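Local coordinates for glycosyl transferases group 1 family protein (Francisella tularensis subsp. tularensis, PDB 5I45) that probably transfers sugar residues as a GT-B glycosyltransferase of group 1, of which this chain is the C-terminal domain, at residues K77-L80 / E81-K85; P161-S164 / Q165-A168; I175-S178 / K179-Y182; N187-D190 / L191-K195. All blocks are in the same frame, centred on the assembly; numbering follows the deposited sequence. Where two conformers were deposited one is given.

Contact 1. Residues K77-L80 / E81-K85; sequences KKEL and EQKVK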
loop_
_atom_site.group_PDB
_atom_site.type_symbol
_atom_site.label_atom_id
_atom_site.label_comp_id
_atom_site.label_asym_id
_atom_site.label_seq_id
_atom_site.Cartn_x
_atom_site.Cartn_y
_atom_site.Cartn_z
ATOM N N LYS A 77 6.982 15.946 4.311
ATOM C CA LYS A 77 7.661 14.983 3.465
ATOM C C LYS A 77 9.169 14.962 3.771
ATOM O O LYS A 77 9.758 13.882 3.895
ATOM C CB LYS A 77 7.383 15.278 2.004
ATOM C CG LYS A 77 8.080 14.326 1.057
ATOM C CD LYS A 77 7.655 14.584 -0.373
ATOM C CE LYS A 77 8.458 13.752 -1.351
ATOM N NZ LYS A 77 9.712 14.440 -1.727
ATOM N N LYS A 78 9.775 16.135 3.959
ATOM C CA LYS A 78 11.202 16.193 4.309
ATOM C C LYS A 78 11.510 15.460 5.625
ATOM O O LYS A 78 12.532 14.751 5.745
ATOM C CB LYS A 78 11.669 17.632 4.410
ATOM C CG LYS A 78 12.055 18.265 3.088
ATOM C CD LYS A 78 12.517 19.720 3.230
ATOM C CE LYS A 78 13.436 19.996 4.423
ATOM N NZ LYS A 78 12.754 20.210 5.756
ATOM N N GLU A 79 10.620 15.622 6.611
ATOM C CA GLU A 79 10.813 14.939 7.897
ATOM C C GLU A 79 10.720 13.435 7.694
ATOM O O GLU A 79 11.472 12.693 8.291
ATOM C CB GLU A 79 9.805 15.424 8.951
ATOM C CG GLU A 79 9.657 14.595 10.231
ATOM C CD GLU A 79 10.805 14.679 11.243
ATOM O OE1 GLU A 79 11.817 15.362 10.947
ATOM O OE2 GLU A 79 10.702 14.059 12.366
ATOM N N LEU A 80 9.769 12.975 6.884
ATOM C CA LEU A 80 9.693 11.539 6.607
ATOM C C LEU A 80 10.967 11.011 5.930
ATOM O O LEU A 80 11.479 9.951 6.296
ATOM C CB LEU A 80 8.472 11.235 5.764
ATOM C CG LEU A 80 7.137 11.566 6.419
ATOM C CD1 LEU A 80 6.047 11.177 5.425
ATOM C CD2 LEU A 80 6.946 10.906 7.757
ATOM N N GLU A 81 11.470 11.766 4.966
ATOM C CA GLU A 81 12.721 11.372 4.274
ATOM C C GLU A 81 13.881 11.297 5.252
ATOM O O GLU A 81 14.693 10.373 5.171
ATOM C CB GLU A 81 13.030 12.315 3.123
ATOM C CG GLU A 81 12.054 12.169 1.975
ATOM C CD GLU A 81 12.073 13.336 1.009
ATOM O OE1 GLU A 81 12.543 14.440 1.362
ATOM O OE2 GLU A 81 11.588 13.159 -0.121
ATOM N N GLN A 82 13.946 12.249 6.182
ATOM C CA GLN A 82 14.955 12.221 7.242
ATOM C C GLN A 82 14.837 11.012 8.124
ATOM O O GLN A 82 15.854 10.423 8.501
ATOM C CB GLN A 82 14.881 13.479 8.158
ATOM C CG GLN A 82 15.749 13.451 9.438
ATOM C CD GLN A 82 15.167 12.705 10.654
ATOM O OE1 GLN A 82 15.912 12.025 11.384
ATOM N NE2 GLN A 82 13.859 12.827 10.881
ATOM N N LYS A 83 13.622 10.660 8.521
ATOM C CA LYS A 83 13.428 9.495 9.384
ATOM C C LYS A 83 13.990 8.255 8.698
ATOM O O LYS A 83 14.641 7.435 9.309
ATOM C CB LYS A 83 11.942 9.246 9.705
ATOM C CG LYS A 83 11.273 10.198 10.665
ATOM C CD LYS A 83 9.842 9.738 10.913
ATOM C CE LYS A 83 9.069 10.711 11.767
ATOM N NZ LYS A 83 9.632 10.837 13.127
ATOM N N VAL A 84 13.703 8.103 7.411
ATOM C CA VAL A 84 14.214 6.969 6.641
ATOM C C VAL A 84 15.747 6.951 6.586
ATOM O O VAL A 84 16.366 5.908 6.798
ATOM C CB VAL A 84 13.621 6.989 5.221
ATOM C CG1 VAL A 84 14.281 5.944 4.349
ATOM C CG2 VAL A 84 12.107 6.755 5.249
ATOM N N LYS A 85 16.327 8.117 6.297
ATOM C CA LYS A 85 17.791 8.227 6.182
ATOM C C LYS A 85 18.441 7.938 7.528
ATOM O O LYS A 85 19.427 7.201 7.607
ATOM C CB LYS A 85 18.202 9.625 5.694
ATOM C CG LYS A 85 19.695 9.754 5.423
ATOM C CD LYS A 85 20.120 11.212 5.374
ATOM C CE LYS A 85 21.632 11.395 5.261
ATOM N NZ LYS A 85 22.224 11.057 3.928
HETATM O O HOH W 1 11.761 16.520 -0.075
HETATM O O HOH W 2 8.333 13.406 13.449
HETATM O O HOH W 3 12.166 11.709 13.539
#
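Glu79 OE2 is gripped by two waters and, from one turn further along helix 74-86, by the ammonium of Lys83. The direct leg, Glu79 OE2 to Lys83 NZ at 3.5 Å, is a weak salt bridge; the shorter links run through waters. Water 2 donates to Glu79 OE2 at 2.7 Å and accepts from Lys83 NZ, and water 3 repeats the bridge, donating to the same oxygen and accepting from Lys83 NZ at 2.7 Å. A bend at chi2 brings the Glu79 carboxylate over and lays it alongside Gln82, the two side chains pointing the same way with their planes 36° apart. Gln82 NE2 gives Glu79 OE1 only a weak bond, 3.3 Å long.

Two residues earlier, Lys77 and Glu81 make a tighter i to i+4 salt bridge, with Lys77 NZ 2.8 Å from Glu81 OE2. Lys77 runs extended until chi4 turns its ammonium (-87°) to the syn side of OE2, 32° out of the carboxylate plane. Water 1 donates to the other oxygen, Glu81 OE1, at 2.6 Å and takes a weak bond from Lys77 NZ. Beneath these pairs the main chain keeps its helical i to i+4 bonds, such as Val84 N to Leu80 O at 3.1 Å.

Leu80 and Val84 face inward, on helix 44-57 and strand 93-96, within the beta-alpha-beta unit of strands 61-66 and 93-96. The Glu79–Lys83 tie is long and probably rests largely on its two bridging waters, whereas Glu81 meets Lys77 directly, with water 1 in addition.

Contact 2. Residues P161-S164 / Q165-A168; sequences PKSS and QQIA
Ser163 is the N-cap of helix 164-176, and its hydroxyl oxygen accepts the backbone N-H of Gln166, three residues on. Ser163 OG lies 3.1 Å from Gln166 N, with an N-H...O angle of 152°. Chi1 of 172° turns OG away from the Ser163 nitrogen and over the first turn, where the Gln166 N-H points. Two conformers of Ser163 were deposited, so the bond belongs to the one described here. The carbonyl of Ser163 begins the regular helical pattern, its O receiving Ile167 N at 3.3 Å, while Gln166 N adds only a weak, strongly bent bond to the same oxygen.

Gln166 lies close against the cap. Its CG comes to 3.1 Å from Ser163 OG, with Gln166 CD following at 3.4 Å from that oxygen, so aliphatic carbon and amide carbon run past the hydroxyl. The amide oxygen of Gln166 is engaged by Glu160 N, which ties the amide to the loop that follows strand 157-158.

Ser164, also modelled in two conformers, takes a different rotamer: chi1 65° sets OG between the backbone N and the carbonyl carbon. Ile167 and Ala168 turn to helix 44-57, packing on Glu46, Ala50 and Thr54. The Gln165 amide has partners at both ends, its NE2 bonding Asp169 OD1 and its OE1 taking a water. In the Ser164 conformer described, that water, water 4, is 2.7 Å from Ser164 OG and donates to Gln165 OE1 at 3.2 Å.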
loop_
_atom_site.group_PDB
_atom_site.type_symbol
_atom_site.label_atom_id
_atom_site.label_comp_id
_atom_site.label_asym_id
_atom_site.label_seq_id
_atom_site.Cartn_x
_atom_site.Cartn_y
_atom_site.Cartn_z
ATOM N N PRO A 161 -6.469 3.801 13.290
ATOM C CA PRO A 161 -5.698 4.943 12.810
ATOM C C PRO A 161 -4.645 5.350 13.823
ATOM O O PRO A 161 -4.744 5.030 15.029
ATOM C CB PRO A 161 -6.765 6.030 12.636
ATOM C CG PRO A 161 -7.854 5.652 13.572
ATOM C CD PRO A 161 -7.856 4.163 13.645
ATOM N N LYS A 162 -3.613 6.027 13.347
ATOM C CA LYS A 162 -2.553 6.591 14.190
ATOM C C LYS A 162 -1.777 5.535 14.965
ATOM O O LYS A 162 -1.309 5.791 16.071
ATOM C CB LYS A 162 -3.125 7.666 15.114
ATOM C CG LYS A 162 -3.912 8.728 14.359
ATOM C CD LYS A 162 -4.406 9.845 15.255
ATOM C CE LYS A 162 -5.336 10.796 14.525
ATOM N NZ LYS A 162 -5.498 12.111 15.183
ATOM N N SER A 163 -1.641 4.334 14.396
ATOM C CA SER A 163 -0.891 3.234 15.048
ATOM C C SER A 163 0.092 2.507 14.145
ATOM O O SER A 163 -0.199 1.401 13.633
ATOM C CB SER A 163 -1.798 2.184 15.632
ATOM O OG SER A 163 -0.974 1.091 16.073
ATOM N N SER A 164 1.265 3.095 14.036
ATOM C CA SER A 164 2.309 2.532 13.222
ATOM C C SER A 164 2.625 1.077 13.577
ATOM O O SER A 164 2.838 0.262 12.691
ATOM C CB SER A 164 3.579 3.369 13.311
ATOM O OG SER A 164 4.134 3.342 14.618
ATOM N N GLN A 165 2.702 0.746 14.864
ATOM C CA GLN A 165 3.043 -0.629 15.239
ATOM C C GLN A 165 1.981 -1.628 14.779
ATOM O O GLN A 165 2.325 -2.746 14.430
ATOM C CB GLN A 165 3.319 -0.776 16.742
ATOM C CG GLN A 165 4.045 -2.071 17.107
ATOM C CD GLN A 165 5.356 -2.218 16.362
ATOM O OE1 GLN A 165 6.142 -1.282 16.295
ATOM N NE2 GLN A 165 5.566 -3.386 15.746
ATOM N N GLN A 166 0.699 -1.245 14.786
ATOM C CA GLN A 166 -0.325 -2.165 14.303
ATOM C C GLN A 166 -0.115 -2.449 12.803
ATOM O O GLN A 166 -0.263 -3.579 12.356
ATOM C CB GLN A 166 -1.733 -1.650 14.566
ATOM C CG GLN A 166 -2.142 -1.744 16.008
ATOM C CD GLN A 166 -3.530 -1.215 16.244
ATOM O OE1 GLN A 166 -4.385 -1.272 15.343
ATOM N NE2 GLN A 166 -3.776 -0.712 17.451
ATOM N N ILE A 167 0.228 -1.425 12.029
ATOM C CA ILE A 167 0.536 -1.636 10.607
ATOM C C ILE A 167 1.757 -2.567 10.474
ATOM O O ILE A 167 1.730 -3.520 9.699
ATOM C CB ILE A 167 0.780 -0.308 9.883
ATOM C CG1 ILE A 167 -0.478 0.583 9.873
ATOM C CG2 ILE A 167 1.236 -0.584 8.445
ATOM C CD1 ILE A 167 -0.224 1.993 9.394
ATOM N N ALA A 168 2.812 -2.294 11.233
ATOM C CA ALA A 168 3.991 -3.146 11.169
ATOM C C ALA A 168 3.691 -4.589 11.480
ATOM O O ALA A 168 4.230 -5.490 10.832
ATOM C CB ALA A 168 5.066 -2.617 12.100
HETATM O O HOH W 4 5.999 1.440 14.549
#

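Contact 3. Residues I175-S178 / K179-Y182; sequences ISDS and KLRY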
loop_
_atom_site.group_PDB
_atom_site.type_symbol
_atom_site.label_atom_id
_atom_site.label_comp_id
_atom_site.label_asym_id
_atom_site.label_seq_id
_atom_site.Cartn_x
_atom_site.Cartn_y
_atom_site.Cartn_z
ATOM N N ILE A 175 4.273 -10.717 5.219
ATOM C CA ILE A 175 5.547 -11.006 4.581
ATOM C C ILE A 175 6.049 -12.365 5.035
ATOM O O ILE A 175 6.602 -13.117 4.227
ATOM C CB ILE A 175 6.577 -9.929 4.903
ATOM C CG1 ILE A 175 6.152 -8.612 4.265
ATOM C CG2 ILE A 175 7.947 -10.367 4.414
ATOM C CD1 ILE A 175 6.923 -7.408 4.768
ATOM N N SER A 176 5.853 -12.701 6.297
ATOM C CA SER A 176 6.375 -13.962 6.803
ATOM C C SER A 176 5.588 -15.199 6.466
ATOM O O SER A 176 6.125 -16.316 6.596
ATOM C CB SER A 176 6.468 -13.923 8.287
ATOM O OG SER A 176 6.947 -15.165 8.699
ATOM N N ASP A 177 4.309 -15.021 6.134
ATOM C CA ASP A 177 3.444 -16.136 5.707
ATOM C C ASP A 177 2.850 -15.851 4.349
ATOM O O ASP A 177 1.789 -15.303 4.231
ATOM C CB ASP A 177 2.353 -16.346 6.778
ATOM C CG ASP A 177 1.548 -17.598 6.583
ATOM O OD1 ASP A 177 1.501 -18.156 5.465
ATOM O OD2 ASP A 177 0.923 -18.028 7.594
ATOM N N SER A 178 3.605 -16.180 3.317
ATOM C CA SER A 178 3.192 -15.890 1.954
ATOM C C SER A 178 1.928 -16.631 1.561
ATOM O O SER A 178 1.127 -16.099 0.806
ATOM C CB SER A 178 4.312 -16.177 0.966
ATOM O OG SER A 178 4.623 -17.535 0.922
ATOM N N LYS A 179 1.738 -17.859 2.054
ATOM C CA LYS A 179 0.520 -18.576 1.707
ATOM C C LYS A 179 -0.701 -17.833 2.248
ATOM O O LYS A 179 -1.700 -17.719 1.585
ATOM C CB LYS A 179 0.570 -20.025 2.197
ATOM C CG LYS A 179 1.501 -20.907 1.379
ATOM C CD LYS A 179 1.601 -22.316 1.948
ATOM C CE LYS A 179 2.729 -22.517 2.965
ATOM N NZ LYS A 179 2.588 -21.920 4.330
ATOM N N LEU A 180 -0.588 -17.305 3.447
ATOM C CA LEU A 180 -1.689 -16.536 4.017
ATOM C C LEU A 180 -1.894 -15.253 3.220
ATOM O O LEU A 180 -3.006 -14.877 2.902
ATOM C CB LEU A 180 -1.401 -16.173 5.466
ATOM C CG LEU A 180 -2.412 -15.225 6.133
ATOM C CD1 LEU A 180 -3.802 -15.831 6.239
ATOM C CD2 LEU A 180 -1.832 -14.851 7.490
ATOM N N ARG A 181 -0.796 -14.581 2.871
ATOM C CA ARG A 181 -0.892 -13.342 2.104
ATOM C C ARG A 181 -1.634 -13.564 0.798
ATOM O O ARG A 181 -2.515 -12.792 0.433
ATOM C CB ARG A 181 0.495 -12.727 1.833
ATOM C CG ARG A 181 0.432 -11.397 1.106
ATOM C CD ARG A 181 1.761 -10.734 0.882
ATOM N NE ARG A 181 2.566 -11.341 -0.156
ATOM C CZ ARG A 181 3.674 -12.065 -0.011
ATOM N NH1 ARG A 181 4.155 -12.434 1.163
ATOM N NH2 ARG A 181 4.336 -12.417 -1.100
ATOM N N TYR A 182 -1.262 -14.612 0.089
ATOM C CA TYR A 182 -1.909 -14.880 -1.201
ATOM C C TYR A 182 -3.390 -15.227 -1.055
ATOM O O TYR A 182 -4.193 -14.826 -1.903
ATOM C CB TYR A 182 -1.153 -15.951 -2.003
ATOM C CG TYR A 182 0.246 -15.518 -2.463
ATOM C CD1 TYR A 182 0.474 -14.262 -2.992
ATOM C CD2 TYR A 182 1.311 -16.379 -2.385
ATOM C CE1 TYR A 182 1.734 -13.870 -3.426
ATOM C CE2 TYR A 182 2.579 -16.007 -2.819
ATOM C CZ TYR A 182 2.782 -14.741 -3.331
ATOM O OH TYR A 182 4.045 -14.353 -3.786
HETATM O O HOH W 5 6.554 -13.518 1.643
HETATM O O HOH W 6 3.409 -19.430 3.943
#
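Asp177 is the N-cap of helix 178-195: its OD1 accepts Leu180 N at 3.0 Å (158° at the hydrogen). Chi1 of -170° carries the carboxylate over the first turn; the N-H meets OD1 from above the carboxylate plane, 60° out of it. Water 6 donates to the same Asp177 OD1 at 2.8 Å and accepts from both Lys179 N and Lys179 NZ; the ammonium nitrogen NZ of Lys179 itself stays 4.1 Å from Asp177 OD1.

On another side of the turn, water 5 joins the helices: it donates to Ile175 O at 2.6 Å and accepts from Arg181 NH1 at 2.7 Å, lying in the guanidinium plane at its edge. Arg181 NH1 also binds Leu174 O, and NH2 makes a salt bridge with Asp113.

Packing follows outward. The Asp177 carboxylate carbon CG meets Leu180 CB at 3.5 Å, the two side chains crossing at about a right angle, and Tyr182 CD2 approaches Ser178 O at 3.2 Å. Ile175 and Arg181 both rest on Trp61 and Ile114 of the sheet.

With its charge next to the N-terminal end of a helix, the Asp177 carboxylate is probably stabilised by the helix dipole as well as by nearby Lys179.

Contact 4. Residues N187-D190 / L191-K195; sequences NGYD and LVTTK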
loop_
_atom_site.group_PDB
_atom_site.type_symbol
_atom_site.label_atom_id
_atom_site.label_comp_id
_atom_site.label_asym_id
_atom_site.label_seq_id
_atom_site.Cartn_x
_atom_site.Cartn_y
_atom_site.Cartn_z
ATOM N N ASN A 187 -8.956 -13.546 -1.678
ATOM C CA ASN A 187 -10.271 -13.330 -1.122
ATOM C C ASN A 187 -10.742 -11.886 -1.361
ATOM O O ASN A 187 -11.901 -11.659 -1.666
ATOM C CB ASN A 187 -10.279 -13.619 0.373
ATOM C CG ASN A 187 -10.102 -15.088 0.714
ATOM O OD1 ASN A 187 -9.765 -15.433 1.866
ATOM N ND2 ASN A 187 -10.346 -15.970 -0.237
ATOM N N GLY A 188 -9.838 -10.915 -1.201
ATOM C CA GLY A 188 -10.185 -9.510 -1.475
ATOM C C GLY A 188 -10.576 -9.296 -2.939
ATOM O O GLY A 188 -11.545 -8.621 -3.249
ATOM N N TYR A 189 -9.785 -9.908 -3.819
ATOM C CA TYR A 189 -10.083 -9.870 -5.255
ATOM C C TYR A 189 -11.478 -10.465 -5.557
ATOM O O TYR A 189 -12.261 -9.850 -6.286
ATOM C CB TYR A 189 -8.985 -10.627 -6.017
ATOM C CG TYR A 189 -9.298 -10.794 -7.463
ATOM C CD1 TYR A 189 -10.046 -11.887 -7.923
ATOM C CD2 TYR A 189 -8.917 -9.824 -8.386
ATOM C CE1 TYR A 189 -10.380 -12.010 -9.246
ATOM C CE2 TYR A 189 -9.227 -9.944 -9.712
ATOM C CZ TYR A 189 -9.997 -11.039 -10.142
ATOM O OH TYR A 189 -10.352 -11.172 -11.457
ATOM N N ASP A 190 -11.757 -11.628 -4.974
ATOM C CA ASP A 190 -13.039 -12.293 -5.208
ATOM C C ASP A 190 -14.199 -11.413 -4.753
ATOM O O ASP A 190 -15.225 -11.354 -5.404
ATOM C CB ASP A 190 -13.083 -13.644 -4.506
ATOM C CG ASP A 190 -12.170 -14.676 -5.150
ATOM O OD1 ASP A 190 -11.716 -14.461 -6.285
ATOM O OD2 ASP A 190 -11.872 -15.709 -4.525
ATOM N N LEU A 191 -14.032 -10.761 -3.612
ATOM C CA LEU A 191 -15.056 -9.894 -3.101
ATOM C C LEU A 191 -15.298 -8.705 -4.010
ATOM O O LEU A 191 -16.427 -8.423 -4.378
ATOM C CB LEU A 191 -14.699 -9.394 -1.698
ATOM C CG LEU A 191 -15.629 -8.316 -1.136
ATOM C CD1 LEU A 191 -16.989 -8.898 -0.855
ATOM C CD2 LEU A 191 -15.033 -7.737 0.127
ATOM N N VAL A 192 -14.236 -8.000 -4.396
ATOM C CA VAL A 192 -14.453 -6.772 -5.159
ATOM C C VAL A 192 -14.921 -7.034 -6.584
ATOM O O VAL A 192 -15.770 -6.302 -7.097
ATOM C CB VAL A 192 -13.254 -5.804 -5.049
ATOM C CG1 VAL A 192 -12.962 -5.547 -3.577
ATOM C CG2 VAL A 192 -12.040 -6.353 -5.789
ATOM N N THR A 193 -14.452 -8.112 -7.213
ATOM C CA THR A 193 -14.895 -8.404 -8.581
ATOM C C THR A 193 -16.347 -8.897 -8.614
ATOM O O THR A 193 -17.003 -8.850 -9.661
ATOM C CB THR A 193 -13.972 -9.396 -9.309
ATOM O OG1 THR A 193 -13.856 -10.593 -8.534
ATOM C CG2 THR A 193 -12.612 -8.786 -9.531
ATOM N N THR A 194 -16.865 -9.325 -7.458
ATOM C CA THR A 194 -18.246 -9.779 -7.349
ATOM C C THR A 194 -19.165 -8.667 -6.907
ATOM O O THR A 194 -20.246 -8.502 -7.486
ATOM C CB THR A 194 -18.379 -10.903 -6.313
ATOM O OG1 THR A 194 -17.555 -12.004 -6.698
ATOM C CG2 THR A 194 -19.838 -11.374 -6.176
ATOM N N LYS A 195 -18.769 -7.926 -5.868
ATOM C CA LYS A 195 -19.665 -6.956 -5.234
ATOM C C LYS A 195 -19.411 -5.473 -5.533
ATOM O O LYS A 195 -20.314 -4.659 -5.362
ATOM C CB LYS A 195 -19.647 -7.196 -3.707
ATOM C CG LYS A 195 -20.561 -6.276 -2.909
ATOM C CD LYS A 195 -21.153 -6.924 -1.663
ATOM C CE LYS A 195 -20.118 -7.427 -0.686
ATOM N NZ LYS A 195 -20.701 -7.675 0.681
#
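Thr193 lays a methyl over the ring of Tyr189, a CH-pi contact one turn apart: Thr193 CG2 is 3.7 Å from the Tyr189 ring centroid and 21° off its normal, displaced toward the rim and closest to Tyr189 CZ at 3.5 Å. The ring leans out from the helix surface, where the Thr193 methyl lies over one face, and Lys135 adds a cation-pi contact to the same ring.

Hydroxyl bonds to the main chain form the second group. Thr193 OG1 sits between its backbone N and carbonyl carbon (chi1 56°), from where it donates to Tyr189 O at 2.9 Å, tilted 33° from the carbonyl plane. That oxygen also takes Thr193 N at 2.9 Å, so one carbonyl is held twice by one residue. Thr194 OG1 donates to Asp190 O at 2.7 Å, nearly in line with the C=O, while Thr194 N reaches Asp190 O only weakly, at 3.3 Å. The hydroxyl therefore supplies the stronger grip as helix 178-195 approaches its end.

Regular backbone bonds make up the third, with Val192 N to Gly188 O at 3.0 Å. Val192 and Leu191 then pack on helix 126-133, through Met132 for both, and Leu191 further meets Asn155 in the loop before strand 157-158.

How the contacts relate
The four contacts follow one another along the chain without nesting or crossing, and each joins adjoining residues, so none closes a long loop. Contact 1 lies on helix 74-86, between strands 61-66 and 93-96. After the rest of the parallel sheet, contact 2 opens helix 164-176, packed on the same helix 44-57 that contact 1 faces; their centres are about 18 Å apart. Contact 3 turns that helix into helix 178-195, over strands 61-66 and 114-117. Contact 4 lies near the end of the latter helix, against helix 126-133, and on the opposite side of the chain's centre from contact 1, about 36 Å between centres.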